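Local coordinates for putative outer membrane lipoprotein (Salmonella typhimurium LT2, PDB 2RD1), which is of unknown function, a small all-beta DUF903 domain of the SH3 clan that is probably anchored to the outer membrane as a lipoprotein, at residues Thr3-Gly12 with Val16-Thr27. Sequence-based numbering, arbitrary orientation.
Sequences TNYVMTTKNG and VTQGKPQLDKET
Tyr-5 lays one face of its ring against the chain where the hairpin's second strand bends away: Lys-20 CB sits 3.5 Å from Tyr-5 CE1, over the ring but offset toward its rim, a CH-pi contact. The lysine chain leaves CA trans to its own nitrogen (chi1 177°) and stays extended, which carries its methylenes past CZ to the tyrosine hydroxyl; the aliphatic stem meets the ring while the ammonium end leads away. Behind it the Pro-21 ring packs on Tyr-5 CB, and Pro-21 CG lies 4.0 Å from the methyl CE of selenomethionine Met-7, whose chain bends at chi3 (-82°). Rigid Pro-21 suits this buried corner; Gly-19 suits the bend because few other residues tolerate its positive phi. Thr-17 OG1 donates to Gly-19 O (3.0 Å), fixing the bend from within.

The backbones pair antiparallel through Tyr-5 and Thr-17, with Thr-17 N to Tyr-5 O at 2.7 Å; beyond the last bridged pair Gly-19 N bonds Thr-3 O. Thr-17 O takes two donors from opposite faces of its plane, Tyr-5 N and the Asn-4 amide (ND2 at 2.8 Å, a bent bond). On the sheet face that also carries Asn-4, beta-branched Val-6 and Val-16 meet loosely.

Strand 47-52 pairs with the far edge of strand 4-9, its Leu-50 touching Met-7 and Pro-21, while Tyr-32 of strand 29-33 packs on Thr-17 and Pro-21, joining the two three-stranded sheets.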
# COMPACT_ATOMS: atom_id res chain seq x y z
N THR A 3 1.43 10.22 5.25
CA THR A 3 1.85 9.31 6.36
C THR A 3 1.15 7.96 6.20
O THR A 3 1.73 6.91 6.49
CB THR A 3 1.48 9.88 7.75
OG1 THR A 3 1.48 11.31 7.70
CG2 THR A 3 2.48 9.42 8.79
N ASN A 4 -0.09 8.00 5.75
CA ASN A 4 -0.85 6.77 5.55
C ASN A 4 -1.32 6.65 4.11
O ASN A 4 -1.73 7.62 3.48
CB ASN A 4 -2.08 6.74 6.46
CG ASN A 4 -1.76 6.22 7.85
OD1 ASN A 4 -2.49 6.49 8.80
ND2 ASN A 4 -0.68 5.46 7.97
N TYR A 5 -1.24 5.43 3.60
CA TYR A 5 -1.68 5.13 2.26
C TYR A 5 -2.58 3.93 2.41
O TYR A 5 -2.41 3.14 3.35
CB TYR A 5 -0.52 4.75 1.35
CG TYR A 5 0.14 5.92 0.64
CD1 TYR A 5 0.91 6.84 1.33
CD2 TYR A 5 -0.01 6.09 -0.73
CE1 TYR A 5 1.52 7.91 0.67
CE2 TYR A 5 0.59 7.15 -1.40
CZ TYR A 5 1.36 8.06 -0.69
OH TYR A 5 1.96 9.11 -1.36
N VAL A 6 -3.56 3.82 1.53
CA VAL A 6 -4.47 2.69 1.55
C VAL A 6 -4.26 1.93 0.26
O VAL A 6 -4.38 2.47 -0.84
CB VAL A 6 -5.93 3.14 1.64
CG1 VAL A 6 -6.85 1.93 1.51
CG2 VAL A 6 -6.16 3.85 2.96
N MSE A 7 -3.92 0.66 0.43
CA MSE A 7 -3.65 -0.25 -0.66
C MSE A 7 -4.82 -1.19 -0.86
O MSE A 7 -5.33 -1.77 0.09
CB MSE A 7 -2.40 -1.07 -0.33
CG MSE A 7 -2.04 -2.14 -1.34
SE MSE A 7 -0.54 -3.21 -0.71
CE MSE A 7 0.90 -2.04 -1.22
N THR A 8 -5.26 -1.32 -2.11
CA THR A 8 -6.35 -2.23 -2.43
C THR A 8 -5.76 -3.34 -3.28
O THR A 8 -5.10 -3.08 -4.29
CB THR A 8 -7.45 -1.52 -3.21
OG1 THR A 8 -7.98 -0.45 -2.41
CG2 THR A 8 -8.59 -2.49 -3.54
N THR A 9 -5.98 -4.59 -2.88
CA THR A 9 -5.42 -5.70 -3.63
C THR A 9 -6.37 -6.27 -4.67
O THR A 9 -7.58 -6.05 -4.63
CB THR A 9 -4.92 -6.84 -2.68
OG1 THR A 9 -6.04 -7.47 -2.05
CG2 THR A 9 -3.99 -6.26 -1.60
N LYS A 10 -5.80 -7.01 -5.61
CA LYS A 10 -6.55 -7.64 -6.68
C LYS A 10 -7.67 -8.51 -6.14
O LYS A 10 -8.78 -8.49 -6.67
CB LYS A 10 -5.60 -8.47 -7.54
CG LYS A 10 -6.25 -9.10 -8.77
CD LYS A 10 -5.22 -9.77 -9.66
CE LYS A 10 -5.86 -10.41 -10.87
NZ LYS A 10 -4.84 -10.96 -11.81
N ASN A 11 -7.38 -9.25 -5.07
CA ASN A 11 -8.37 -10.13 -4.45
C ASN A 11 -9.35 -9.43 -3.51
O ASN A 11 -10.11 -10.08 -2.80
CB ASN A 11 -7.67 -11.27 -3.70
CG ASN A 11 -6.64 -10.77 -2.72
OD1 ASN A 11 -5.43 -10.84 -2.98
ND2 ASN A 11 -7.09 -10.23 -1.60
N GLY A 12 -9.32 -8.10 -3.49
CA GLY A 12 -10.27 -7.36 -2.68
C GLY A 12 -9.96 -6.92 -1.26
O GLY A 12 -10.85 -6.45 -0.57
N VAL A 16 -3.98 -0.69 5.19
CA VAL A 16 -3.44 0.64 5.46
C VAL A 16 -1.93 0.53 5.68
O VAL A 16 -1.47 -0.38 6.34
CB VAL A 16 -4.08 1.25 6.74
CG1 VAL A 16 -3.49 2.61 7.03
CG2 VAL A 16 -5.59 1.33 6.58
N THR A 17 -1.16 1.46 5.11
CA THR A 17 0.28 1.40 5.29
C THR A 17 0.82 2.67 5.92
O THR A 17 0.15 3.69 5.98
CB THR A 17 1.01 1.19 3.93
OG1 THR A 17 0.89 2.38 3.14
CG2 THR A 17 0.42 0.00 3.16
N GLN A 18 2.06 2.59 6.41
CA GLN A 18 2.73 3.72 7.02
C GLN A 18 3.72 4.15 5.95
O GLN A 18 4.64 3.40 5.62
CB GLN A 18 3.47 3.29 8.29
CG GLN A 18 2.60 2.59 9.34
CD GLN A 18 3.36 2.28 10.63
OE1 GLN A 18 4.46 1.72 10.60
NE2 GLN A 18 2.77 2.63 11.76
N GLY A 19 3.51 5.34 5.40
CA GLY A 19 4.39 5.81 4.34
C GLY A 19 3.98 5.22 3.00
O GLY A 19 3.23 4.25 2.96
N LYS A 20 4.47 5.79 1.91
CA LYS A 20 4.14 5.31 0.57
C LYS A 20 4.92 4.05 0.21
O LYS A 20 6.14 4.03 0.28
CB LYS A 20 4.44 6.40 -0.47
CG LYS A 20 4.20 5.96 -1.92
CD LYS A 20 4.53 7.08 -2.92
CE LYS A 20 4.08 6.69 -4.33
NZ LYS A 20 4.34 7.75 -5.35
N PRO A 21 4.21 2.98 -0.19
CA PRO A 21 4.87 1.73 -0.56
C PRO A 21 5.83 1.95 -1.72
O PRO A 21 5.62 2.84 -2.55
CB PRO A 21 3.69 0.83 -0.93
CG PRO A 21 2.61 1.31 -0.01
CD PRO A 21 2.75 2.82 -0.16
N GLN A 22 6.89 1.15 -1.79
CA GLN A 22 7.88 1.30 -2.84
C GLN A 22 7.85 0.14 -3.82
O GLN A 22 7.73 -1.02 -3.43
CB GLN A 22 9.28 1.43 -2.23
CG GLN A 22 9.42 2.64 -1.31
CD GLN A 22 9.27 3.96 -2.04
OE1 GLN A 22 10.08 4.29 -2.90
NE2 GLN A 22 8.22 4.70 -1.70
N LEU A 23 7.96 0.46 -5.10
CA LEU A 23 7.92 -0.54 -6.16
C LEU A 23 9.26 -0.76 -6.86
O LEU A 23 9.92 0.19 -7.28
CB LEU A 23 6.85 -0.13 -7.18
CG LEU A 23 6.81 -0.72 -8.59
CD1 LEU A 23 6.83 -2.24 -8.56
CD2 LEU A 23 5.55 -0.22 -9.28
N ASP A 24 9.66 -2.03 -6.97
CA ASP A 24 10.91 -2.40 -7.64
C ASP A 24 10.58 -3.00 -8.99
O ASP A 24 10.10 -4.13 -9.07
CB ASP A 24 11.70 -3.41 -6.81
CG ASP A 24 12.79 -2.77 -5.98
OD1 ASP A 24 13.71 -2.17 -6.58
OD2 ASP A 24 12.74 -2.87 -4.73
N LYS A 25 10.84 -2.25 -10.05
CA LYS A 25 10.56 -2.72 -11.40
C LYS A 25 11.46 -3.88 -11.81
O LYS A 25 11.37 -4.38 -12.93
CB LYS A 25 10.73 -1.57 -12.40
CG LYS A 25 9.64 -0.50 -12.32
CD LYS A 25 9.94 0.64 -13.30
CE LYS A 25 8.78 1.63 -13.39
NZ LYS A 25 7.58 1.04 -14.04
N GLU A 26 12.31 -4.33 -10.89
CA GLU A 26 13.22 -5.44 -11.17
C GLU A 26 12.91 -6.72 -10.40
O GLU A 26 13.48 -7.77 -10.68
CB GLU A 26 14.66 -5.01 -10.89
CG GLU A 26 15.56 -5.00 -12.12
CD GLU A 26 15.09 -4.04 -13.19
OE1 GLU A 26 15.71 -3.99 -14.27
OE2 GLU A 26 14.09 -3.32 -12.95
N THR A 27 12.01 -6.63 -9.43
CA THR A 27 11.64 -7.80 -8.64
C THR A 27 10.14 -8.03 -8.71
O THR A 27 9.63 -9.06 -8.26
CB THR A 27 12.04 -7.64 -7.16
OG1 THR A 27 11.27 -6.60 -6.56
CG2 THR A 27 13.52 -7.29 -7.04